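Local coordinates for sortase, SrtB family (Streptococcus pneumoniae PCS8235, PDB 4Y4Q), which is a class B sortase linked to the type II pilus, probably a transpeptidase that cleaves a sorting signal and joins pilin subunits or anchors them, at residues E168-I182 / Y196-I210. Residues are numbered along the deposited sequence; the frame is centred on the assembly and turned at random.
Sequences EIFEMLEVDAYDFNI and YLDHLLSVAMHKRDI
With CG swung away from its backbone N (chi1 172°) and the chain extended beyond, Glu-171 reaches from strand 168-176 to the C-terminal turn of helix 196-202, while the bend at chi3 of Arg-208 (57°) curls its guanidinium back to Ile-169. The contact belongs to the sortase beta-barrel fold: the helix lies over one side of the sheet, and the chain leaving it returns as the short antiparallel edge strand 206-207. A classic beta bulge marks the junction, where Met-172 O accepts from both Met-205 N at 2.8 Å and His-206 N. Met-172 N donates back to His-206 O, completing that pair, and further along Arg-208 N donates to Phe-170 O. On the face bearing Glu-171 and Lys-207, the carboxylate is buried between Leu-200 and Leu-201 and the methyl of Ala-204; Glu-171 OE2 lies 2.7 Å from Leu-200 O. Leu-201 CD2 meets the edge of the Phe-170 ring, and Leu-173 CD2 sits 3.6 Å from both Leu-200 CD1 and Val-203 CG2. On the other face Met-172 CE packs tightly against Met-205 CB, with Phe-150 of helix 147-152 also touching Met-172. After the turn at 176-179, Ile-182 CD1 joins Leu-200 CD1, and Tyr-196 OH donates to Ile-182 O at 2.6 Å. Arg-208 NH1 reaches Ile-169 O at 2.7 Å from above the carbonyl plane, while NH2 bonds Phe-150 O.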
ATOM      1  N   GLU A 168       7.759   3.087  -6.404  1.00 29.13           N
ATOM      2  CA  GLU A 168       7.688   2.506  -7.736  1.00 30.08           C
ATOM      3  C   GLU A 168       6.822   1.263  -7.686  1.00 30.45           C
ATOM      4  O   GLU A 168       7.191   0.280  -7.058  1.00 27.78           O
ATOM      5  CB  GLU A 168       9.085   2.169  -8.245  1.00 33.68           C
ATOM      6  CG  GLU A 168       9.095   1.590  -9.656  1.00 43.27           C
ATOM      7  CD  GLU A 168      10.474   1.629 -10.300  1.00 53.60           C
ATOM      8  OE1 GLU A 168      11.459   1.996  -9.617  1.00 53.10           O
ATOM      9  OE2 GLU A 168      10.569   1.299 -11.501  1.00 60.87           O
ATOM     10  N   ILE A 169       5.655   1.302  -8.321  1.00 28.48           N
ATOM     11  CA  ILE A 169       4.781   0.132  -8.328  1.00 26.22           C
ATOM     12  C   ILE A 169       5.391  -0.999  -9.173  1.00 29.93           C
ATOM     13  O   ILE A 169       5.862  -0.756 -10.292  1.00 32.89           O
ATOM     14  CB  ILE A 169       3.374   0.502  -8.842  1.00 26.28           C
ATOM     15  CG1 ILE A 169       2.676   1.415  -7.836  1.00 27.31           C
ATOM     16  CG2 ILE A 169       2.524  -0.735  -9.055  1.00 18.96           C
ATOM     17  CD1 ILE A 169       1.373   1.961  -8.346  1.00 26.19           C
ATOM     18  N   PHE A 170       5.394  -2.231  -8.656  1.00 27.54           N
ATOM     19  CA  PHE A 170       5.855  -3.358  -9.478  1.00 23.27           C
ATOM     20  C   PHE A 170       4.860  -4.504  -9.636  1.00 26.91           C
ATOM     21  O   PHE A 170       5.116  -5.444 -10.387  1.00 33.32           O
ATOM     22  CB  PHE A 170       7.196  -3.913  -8.985  1.00 27.78           C
ATOM     23  CG  PHE A 170       7.144  -4.479  -7.601  1.00 30.19           C
ATOM     24  CD1 PHE A 170       6.804  -5.810  -7.384  1.00 32.09           C
ATOM     25  CD2 PHE A 170       7.431  -3.679  -6.510  1.00 35.16           C
ATOM     26  CE1 PHE A 170       6.758  -6.333  -6.090  1.00 29.38           C
ATOM     27  CE2 PHE A 170       7.381  -4.194  -5.222  1.00 34.11           C
ATOM     28  CZ  PHE A 170       7.044  -5.520  -5.019  1.00 34.77           C
ATOM     29  N   GLU A 171       3.736  -4.452  -8.941  1.00 28.30           N
ATOM     30  CA  GLU A 171       2.802  -5.572  -9.024  1.00 30.18           C
ATOM     31  C   GLU A 171       1.359  -5.206  -8.691  1.00 25.18           C
ATOM     32  O   GLU A 171       1.106  -4.372  -7.808  1.00 29.83           O
ATOM     33  CB  GLU A 171       3.268  -6.741  -8.122  1.00 27.80           C
ATOM     34  CG  GLU A 171       2.234  -7.852  -8.013  1.00 29.76           C
ATOM     35  CD  GLU A 171       2.725  -9.109  -7.293  1.00 38.42           C
ATOM     36  OE1 GLU A 171       3.930  -9.212  -6.965  1.00 37.21           O
ATOM     37  OE2 GLU A 171       1.882 -10.005  -7.057  1.00 31.75           O
ATOM     38  N   MET A 172       0.415  -5.823  -9.402  1.00 23.14           N
ATOM     39  CA  MET A 172      -0.980  -5.831  -8.951  1.00 31.40           C
ATOM     40  C   MET A 172      -1.444  -7.278  -8.833  1.00 35.20           C
ATOM     41  O   MET A 172      -1.122  -8.129  -9.681  1.00 31.72           O
ATOM     42  CB  MET A 172      -1.889  -5.087  -9.936  1.00 33.62           C
ATOM     43  CG  MET A 172      -3.207  -4.584  -9.333  1.00 41.16           C
ATOM     44  SD  MET A 172      -4.601  -5.738  -9.410  1.00 57.99           S
ATOM     45  CE  MET A 172      -4.164  -6.601 -10.859  1.00 28.79           C
ATOM     46  N   LEU A 173      -2.213  -7.573  -7.795  1.00 20.41           N
ATOM     47  CA  LEU A 173      -2.750  -8.917  -7.709  1.00 30.66           C
ATOM     48  C   LEU A 173      -4.121  -8.874  -7.103  1.00 26.59           C
ATOM     49  O   LEU A 173      -4.475  -7.881  -6.459  1.00 28.85           O
ATOM     50  CB  LEU A 173      -1.810  -9.847  -6.926  1.00 38.99           C
ATOM     51  CG  LEU A 173      -1.256  -9.525  -5.533  1.00 45.10           C
ATOM     52  CD1 LEU A 173      -2.355  -9.363  -4.556  1.00 58.22           C
ATOM     53  CD2 LEU A 173      -0.421 -10.691  -5.045  1.00 49.67           C
ATOM     54  N   GLU A 174      -4.882  -9.944  -7.308  1.00 29.34           N
ATOM     55  CA  GLU A 174      -6.178 -10.110  -6.659  1.00 36.64           C
ATOM     56  C   GLU A 174      -6.113 -11.376  -5.824  1.00 31.37           C
ATOM     57  O   GLU A 174      -5.599 -12.399  -6.281  1.00 37.39           O
ATOM     58  CB  GLU A 174      -7.307 -10.197  -7.704  1.00 48.94           C
ATOM     59  CG  GLU A 174      -7.501  -8.893  -8.504  1.00 64.07           C
ATOM     60  CD  GLU A 174      -8.540  -9.002  -9.625  1.00 82.73           C
ATOM     61  OE1 GLU A 174      -9.035 -10.122  -9.896  1.00 92.44           O
ATOM     62  OE2 GLU A 174      -8.858  -7.959 -10.241  1.00 85.57           O
ATOM     63  N   VAL A 175      -6.619 -11.305  -4.598  1.00 27.75           N
ATOM     64  CA  VAL A 175      -6.527 -12.426  -3.664  1.00 36.60           C
ATOM     65  C   VAL A 175      -7.762 -12.459  -2.801  1.00 39.42           C
ATOM     66  O   VAL A 175      -8.547 -11.507  -2.790  1.00 41.12           O
ATOM     67  CB  VAL A 175      -5.333 -12.258  -2.694  1.00 39.80           C
ATOM     68  CG1 VAL A 175      -4.011 -12.375  -3.422  1.00 39.70           C
ATOM     69  CG2 VAL A 175      -5.430 -10.912  -1.980  1.00 34.83           C
ATOM     70  N   ASP A 176      -7.918 -13.547  -2.059  1.00 37.37           N
ATOM     71  CA  ASP A 176      -8.981 -13.647  -1.076  1.00 39.59           C
ATOM     72  C   ASP A 176      -8.514 -12.965   0.206  1.00 41.16           C
ATOM     73  O   ASP A 176      -7.314 -12.888   0.470  1.00 43.26           O
ATOM     74  CB  ASP A 176      -9.313 -15.106  -0.811  1.00 41.63           C
ATOM     75  CG  ASP A 176     -10.197 -15.283   0.394  1.00 49.18           C
ATOM     76  OD1 ASP A 176     -11.432 -15.161   0.232  1.00 51.96           O
ATOM     77  OD2 ASP A 176      -9.655 -15.534   1.502  1.00 47.73           O
ATOM     78  N   ALA A 177      -9.451 -12.469   1.007  1.00 43.17           N
ATOM     79  CA  ALA A 177      -9.091 -11.619   2.140  1.00 44.99           C
ATOM     80  C   ALA A 177      -8.413 -12.409   3.251  1.00 44.87           C
ATOM     81  O   ALA A 177      -7.703 -11.828   4.090  1.00 40.06           O
ATOM     82  CB  ALA A 177     -10.333 -10.901   2.678  1.00 46.47           C
ATOM     83  N   TYR A 178      -8.659 -13.722   3.263  1.00 41.53           N
ATOM     84  CA  TYR A 178      -8.096 -14.606   4.272  1.00 39.79           C
ATOM     85  C   TYR A 178      -6.884 -15.365   3.725  1.00 42.40           C
ATOM     86  O   TYR A 178      -6.559 -16.454   4.212  1.00 45.01           O
ATOM     87  CB  TYR A 178      -9.165 -15.581   4.798  1.00 38.76           C
ATOM     88  CG  TYR A 178     -10.389 -14.875   5.341  1.00 43.02           C
ATOM     89  CD1 TYR A 178     -10.307 -13.565   5.798  1.00 45.48           C
ATOM     90  CD2 TYR A 178     -11.628 -15.502   5.373  1.00 40.63           C
ATOM     91  CE1 TYR A 178     -11.420 -12.898   6.279  1.00 45.80           C
ATOM     92  CE2 TYR A 178     -12.751 -14.839   5.857  1.00 48.66           C
ATOM     93  CZ  TYR A 178     -12.633 -13.535   6.308  1.00 49.02           C
ATOM     94  OH  TYR A 178     -13.725 -12.846   6.792  1.00 59.16           O
ATOM     95  N   ASP A 179      -6.215 -14.794   2.725  1.00 32.65           N
ATOM     96  CA  ASP A 179      -4.973 -15.382   2.216  1.00 35.55           C
ATOM     97  C   ASP A 179      -3.779 -14.932   3.064  1.00 29.57           C
ATOM     98  O   ASP A 179      -3.135 -13.919   2.776  1.00 25.63           O
ATOM     99  CB  ASP A 179      -4.743 -15.007   0.752  1.00 43.04           C
ATOM    100  CG  ASP A 179      -3.620 -15.814   0.103  1.00 50.27           C
ATOM    101  OD1 ASP A 179      -2.700 -16.273   0.819  1.00 44.41           O
ATOM    102  OD2 ASP A 179      -3.660 -15.988  -1.136  1.00 57.91           O
ATOM    103  N   PHE A 180      -3.475 -15.694   4.103  1.00 29.83           N
ATOM    104  CA  PHE A 180      -2.415 -15.305   5.027  1.00 27.82           C
ATOM    105  C   PHE A 180      -1.024 -15.403   4.402  1.00 33.56           C
ATOM    106  O   PHE A 180      -0.090 -14.803   4.900  1.00 41.28           O
ATOM    107  CB  PHE A 180      -2.526 -16.105   6.316  1.00 29.97           C
ATOM    108  CG  PHE A 180      -3.876 -16.007   6.948  1.00 38.30           C
ATOM    109  CD1 PHE A 180      -4.354 -14.786   7.400  1.00 39.98           C
ATOM    110  CD2 PHE A 180      -4.685 -17.125   7.066  1.00 39.18           C
ATOM    111  CE1 PHE A 180      -5.616 -14.690   7.980  1.00 40.62           C
ATOM    112  CE2 PHE A 180      -5.945 -17.035   7.652  1.00 43.98           C
ATOM    113  CZ  PHE A 180      -6.407 -15.823   8.109  1.00 39.63           C
ATOM    114  N   ASN A 181      -0.892 -16.128   3.296  1.00 32.32           N
ATOM    115  CA  ASN A 181       0.367 -16.132   2.550  1.00 32.44           C
ATOM    116  C   ASN A 181       0.775 -14.715   2.152  1.00 38.50           C
ATOM    117  O   ASN A 181       1.957 -14.430   2.000  1.00 43.83           O
ATOM    118  CB  ASN A 181       0.241 -16.971   1.271  1.00 27.92           C
ATOM    119  CG  ASN A 181       0.138 -18.447   1.549  1.00 59.89           C
ATOM    120  OD1 ASN A 181       0.988 -19.019   2.232  1.00 61.84           O
ATOM    121  ND2 ASN A 181      -0.916 -19.075   1.033  1.00 60.31           N
ATOM    122  N   ILE A 182      -0.218 -13.843   1.964  1.00 30.48           N
ATOM    123  CA  ILE A 182       0.015 -12.479   1.483  1.00 25.85           C
ATOM    124  C   ILE A 182      -0.064 -11.458   2.617  1.00 23.34           C
ATOM    125  O   ILE A 182       0.756 -10.537   2.718  1.00 30.44           O
ATOM    126  CB  ILE A 182      -1.052 -12.091   0.461  1.00 25.02           C
ATOM    127  CG1 ILE A 182      -1.058 -13.082  -0.708  1.00 24.29           C
ATOM    128  CG2 ILE A 182      -0.909 -10.594   0.053  1.00 20.08           C
ATOM    129  CD1 ILE A 182       0.197 -13.083  -1.531  1.00 30.43           C
ATOM    130  N   TYR A 196       8.755 -14.977   0.714  1.00 31.07           N
ATOM    131  CA  TYR A 196       7.518 -14.195   0.662  1.00 33.57           C
ATOM    132  C   TYR A 196       7.430 -13.451  -0.672  1.00 37.71           C
ATOM    133  O   TYR A 196       6.369 -13.399  -1.296  1.00 34.09           O
ATOM    134  CB  TYR A 196       7.470 -13.188   1.817  1.00 30.04           C
ATOM    135  CG  TYR A 196       6.290 -12.228   1.798  1.00 26.39           C
ATOM    136  CD1 TYR A 196       5.049 -12.617   2.281  1.00 31.74           C
ATOM    137  CD2 TYR A 196       6.435 -10.921   1.352  1.00 25.84           C
ATOM    138  CE1 TYR A 196       3.973 -11.742   2.296  1.00 28.26           C
ATOM    139  CE2 TYR A 196       5.350 -10.025   1.358  1.00 24.66           C
ATOM    140  CZ  TYR A 196       4.135 -10.447   1.829  1.00 26.33           C
ATOM    141  OH  TYR A 196       3.067  -9.588   1.849  1.00 24.00           O
ATOM    142  N   LEU A 197       8.553 -12.873  -1.090  1.00 41.97           N
ATOM    143  CA  LEU A 197       8.634 -12.122  -2.340  1.00 42.16           C
ATOM    144  C   LEU A 197       8.374 -13.041  -3.528  1.00 42.79           C
ATOM    145  O   LEU A 197       7.596 -12.706  -4.427  1.00 52.66           O
ATOM    146  CB  LEU A 197      10.027 -11.511  -2.461  1.00 51.07           C
ATOM    147  CG  LEU A 197      10.241 -10.172  -3.154  1.00 50.39           C
ATOM    148  CD1 LEU A 197       9.220  -9.137  -2.691  1.00 47.78           C
ATOM    149  CD2 LEU A 197      11.642  -9.717  -2.823  1.00 45.58           C
ATOM    150  N   ASP A 198       9.014 -14.209  -3.512  1.00 38.74           N
ATOM    151  CA  ASP A 198       8.905 -15.150  -4.616  1.00 41.87           C
ATOM    152  C   ASP A 198       7.459 -15.592  -4.834  1.00 38.33           C
ATOM    153  O   ASP A 198       7.007 -15.723  -5.975  1.00 40.06           O
ATOM    154  CB  ASP A 198       9.818 -16.359  -4.390  1.00 51.36           C
ATOM    155  CG  ASP A 198      11.286 -16.065  -4.701  1.00 61.84           C
ATOM    156  OD1 ASP A 198      11.642 -14.880  -4.866  1.00 66.02           O
ATOM    157  OD2 ASP A 198      12.083 -17.024  -4.773  1.00 68.72           O
ATOM    158  N   HIS A 199       6.731 -15.817  -3.744  1.00 32.94           N
ATOM    159  CA  HIS A 199       5.336 -16.242  -3.851  1.00 39.36           C
ATOM    160  C   HIS A 199       4.474 -15.080  -4.323  1.00 36.76           C
ATOM    161  O   HIS A 199       3.671 -15.228  -5.251  1.00 38.89           O
ATOM    162  CB  HIS A 199       4.795 -16.801  -2.521  1.00 36.28           C
ATOM    163  CG  HIS A 199       3.345 -17.171  -2.581  1.00 38.11           C
ATOM    164  ND1 HIS A 199       2.344 -16.335  -2.131  1.00 41.13           N
ATOM    165  CD2 HIS A 199       2.724 -18.267  -3.079  1.00 40.37           C
ATOM    166  CE1 HIS A 199       1.168 -16.908  -2.336  1.00 39.42           C
ATOM    167  NE2 HIS A 199       1.373 -18.079  -2.911  1.00 40.55           N
ATOM    168  N   LEU A 200       4.649 -13.929  -3.677  1.00 34.71           N
ATOM    169  CA  LEU A 200       3.931 -12.709  -4.047  1.00 30.86           C
ATOM    170  C   LEU A 200       3.993 -12.475  -5.562  1.00 31.42           C
ATOM    171  O   LEU A 200       2.971 -12.300  -6.213  1.00 38.30           O
ATOM    172  CB  LEU A 200       4.511 -11.515  -3.291  1.00 36.97           C
ATOM    173  CG  LEU A 200       3.744 -10.189  -3.324  1.00 37.13           C
ATOM    174  CD1 LEU A 200       2.324 -10.356  -2.783  1.00 35.27           C
ATOM    175  CD2 LEU A 200       4.493  -9.145  -2.520  1.00 32.29           C
ATOM    176  N   LEU A 201       5.191 -12.530  -6.126  1.00 31.21           N
ATOM    177  CA  LEU A 201       5.352 -12.350  -7.559  1.00 38.11           C
ATOM    178  C   LEU A 201       4.662 -13.449  -8.376  1.00 43.58           C
ATOM    179  O   LEU A 201       4.105 -13.178  -9.437  1.00 43.47           O
ATOM    180  CB  LEU A 201       6.843 -12.256  -7.913  1.00 44.28           C
ATOM    181  CG  LEU A 201       7.510 -10.977  -7.388  1.00 47.60           C
ATOM    182  CD1 LEU A 201       9.038 -11.053  -7.439  1.00 46.68           C
ATOM    183  CD2 LEU A 201       7.000  -9.750  -8.161  1.00 49.74           C
ATOM    184  N   SER A 202       4.683 -14.684  -7.881  1.00 45.33           N
ATOM    185  CA  SER A 202       4.166 -15.806  -8.665  1.00 41.62           C
ATOM    186  C   SER A 202       2.654 -15.743  -8.873  1.00 40.61           C
ATOM    187  O   SER A 202       2.138 -16.343  -9.810  1.00 54.44           O
ATOM    188  CB  SER A 202       4.560 -17.158  -8.041  1.00 43.86           C
ATOM    189  OG  SER A 202       3.997 -17.316  -6.751  1.00 44.30           O
ATOM    190  N   VAL A 203       1.946 -15.027  -8.003  1.00 38.32           N
ATOM    191  CA  VAL A 203       0.489 -14.932  -8.117  1.00 35.47           C
ATOM    192  C   VAL A 203       0.037 -13.571  -8.676  1.00 36.71           C
ATOM    193  O   VAL A 203      -1.144 -13.205  -8.593  1.00 34.91           O
ATOM    194  CB  VAL A 203      -0.201 -15.212  -6.761  1.00 37.27           C
ATOM    195  CG1 VAL A 203       0.109 -16.638  -6.293  1.00 37.75           C
ATOM    196  CG2 VAL A 203       0.252 -14.207  -5.716  1.00 35.42           C
ATOM    197  N   ALA A 204       0.980 -12.835  -9.260  1.00 30.72           N
ATOM    198  CA  ALA A 204       0.702 -11.498  -9.779  1.00 36.42           C
ATOM    199  C   ALA A 204      -0.288 -11.551 -10.939  1.00 45.28           C
ATOM    200  O   ALA A 204      -0.217 -12.459 -11.765  1.00 48.28           O
ATOM    201  CB  ALA A 204       1.988 -10.845 -10.236  1.00 29.19           C
ATOM    202  N   MET A 205      -1.206 -10.587 -11.011  1.00 42.95           N
ATOM    203  CA  MET A 205      -2.053 -10.453 -12.196  1.00 37.40           C
ATOM    204  C   MET A 205      -1.328  -9.587 -13.230  1.00 35.85           C
ATOM    205  O   MET A 205      -1.387  -9.852 -14.432  1.00 35.88           O
ATOM    206  CB  MET A 205      -3.420  -9.870 -11.835  1.00 38.71           C
ATOM    207  CG  MET A 205      -4.257  -9.474 -13.063  1.00 51.42           C
ATOM    208  SD  MET A 205      -5.983  -9.110 -12.685  1.00 67.26           S
ATOM    209  CE  MET A 205      -6.680  -8.993 -14.339  1.00 65.44           C
ATOM    210  N   HIS A 206      -0.647  -8.545 -12.753  1.00 31.99           N
ATOM    211  CA  HIS A 206       0.327  -7.822 -13.574  1.00 27.29           C
ATOM    212  C   HIS A 206       1.579  -7.599 -12.722  1.00 30.90           C
ATOM    213  O   HIS A 206       1.496  -7.496 -11.494  1.00 34.98           O
ATOM    214  CB  HIS A 206      -0.226  -6.463 -14.042  1.00 37.21           C
ATOM    215  CG  HIS A 206      -1.492  -6.560 -14.840  1.00 39.64           C
ATOM    216  ND1 HIS A 206      -1.530  -7.075 -16.118  1.00 45.75           N
ATOM    217  CD2 HIS A 206      -2.765  -6.206 -14.538  1.00 39.12           C
ATOM    218  CE1 HIS A 206      -2.774  -7.040 -16.569  1.00 48.29           C
ATOM    219  NE2 HIS A 206      -3.541  -6.512 -15.631  1.00 43.74           N
ATOM    220  N   LYS A 207       2.737  -7.515 -13.366  1.00 33.18           N
ATOM    221  CA  LYS A 207       3.959  -7.175 -12.646  1.00 32.71           C
ATOM    222  C   LYS A 207       4.958  -6.618 -13.624  1.00 34.80           C
ATOM    223  O   LYS A 207       4.841  -6.857 -14.821  1.00 39.72           O
ATOM    224  CB  LYS A 207       4.552  -8.408 -11.951  1.00 31.89           C
ATOM    225  CG  LYS A 207       4.982  -9.503 -12.921  1.00 41.10           C
ATOM    226  CD  LYS A 207       5.526 -10.708 -12.164  1.00 44.59           C
ATOM    227  CE  LYS A 207       5.671 -11.904 -13.088  1.00 53.25           C
ATOM    228  NZ  LYS A 207       6.347 -13.023 -12.395  1.00 63.36           N
ATOM    229  N   ARG A 208       5.923  -5.849 -13.123  1.00 31.22           N
ATOM    230  CA  ARG A 208       7.049  -5.417 -13.954  1.00 39.40           C
ATOM    231  C   ARG A 208       8.326  -5.879 -13.283  1.00 40.96           C
ATOM    232  O   ARG A 208       8.392  -5.957 -12.062  1.00 42.40           O
ATOM    233  CB  ARG A 208       7.072  -3.891 -14.156  1.00 35.85           C
ATOM    234  CG  ARG A 208       6.913  -3.067 -12.879  1.00 38.99           C
ATOM    235  CD  ARG A 208       7.117  -1.562 -13.146  1.00 45.11           C
ATOM    236  NE  ARG A 208       6.191  -1.059 -14.160  1.00 39.00           N
ATOM    237  CZ  ARG A 208       4.980  -0.581 -13.895  1.00 35.32           C
ATOM    238  NH1 ARG A 208       4.557  -0.523 -12.641  1.00 22.86           N
ATOM    239  NH2 ARG A 208       4.195  -0.154 -14.888  1.00 36.99           N
ATOM    240  N   ASP A 209       9.338  -6.190 -14.077  1.00 50.77           N
ATOM    241  CA  ASP A 209      10.609  -6.626 -13.525  1.00 55.20           C
ATOM    242  C   ASP A 209      11.397  -5.425 -12.992  1.00 58.58           C
ATOM    243  O   ASP A 209      11.829  -4.580 -13.769  1.00 65.49           O
ATOM    244  CB  ASP A 209      11.417  -7.352 -14.604  1.00 63.19           C
ATOM    245  CG  ASP A 209      12.491  -8.248 -14.023  1.00 78.63           C
ATOM    246  OD1 ASP A 209      13.183  -7.813 -13.074  1.00 85.50           O
ATOM    247  OD2 ASP A 209      12.637  -9.392 -14.506  1.00 82.55           O
ATOM    248  N   ILE A 210      11.556  -5.327 -11.673  1.00 57.41           N
ATOM    249  CA  ILE A 210      12.499  -4.357 -11.096  1.00 54.27           C
ATOM    250  C   ILE A 210      13.429  -4.992 -10.059  1.00 53.22           C
ATOM    251  O   ILE A 210      13.252  -6.155  -9.677  1.00 54.52           O
ATOM    252  CB  ILE A 210      11.812  -3.104 -10.491  1.00 53.71           C
ATOM    253  CG1 ILE A 210      11.088  -3.430  -9.183  1.00 52.35           C
ATOM    254  CG2 ILE A 210      10.859  -2.451 -11.498  1.00 54.32           C
ATOM    255  CD1 ILE A 210      10.494  -2.176  -8.522  1.00 44.22           C
TER
HETATM  256  O   HOH W   1      -3.591 -12.088  -9.230  1.00 40.06           O
HETATM  257  O   HOH W   2       3.835 -14.621  -0.102  1.00 43.68           O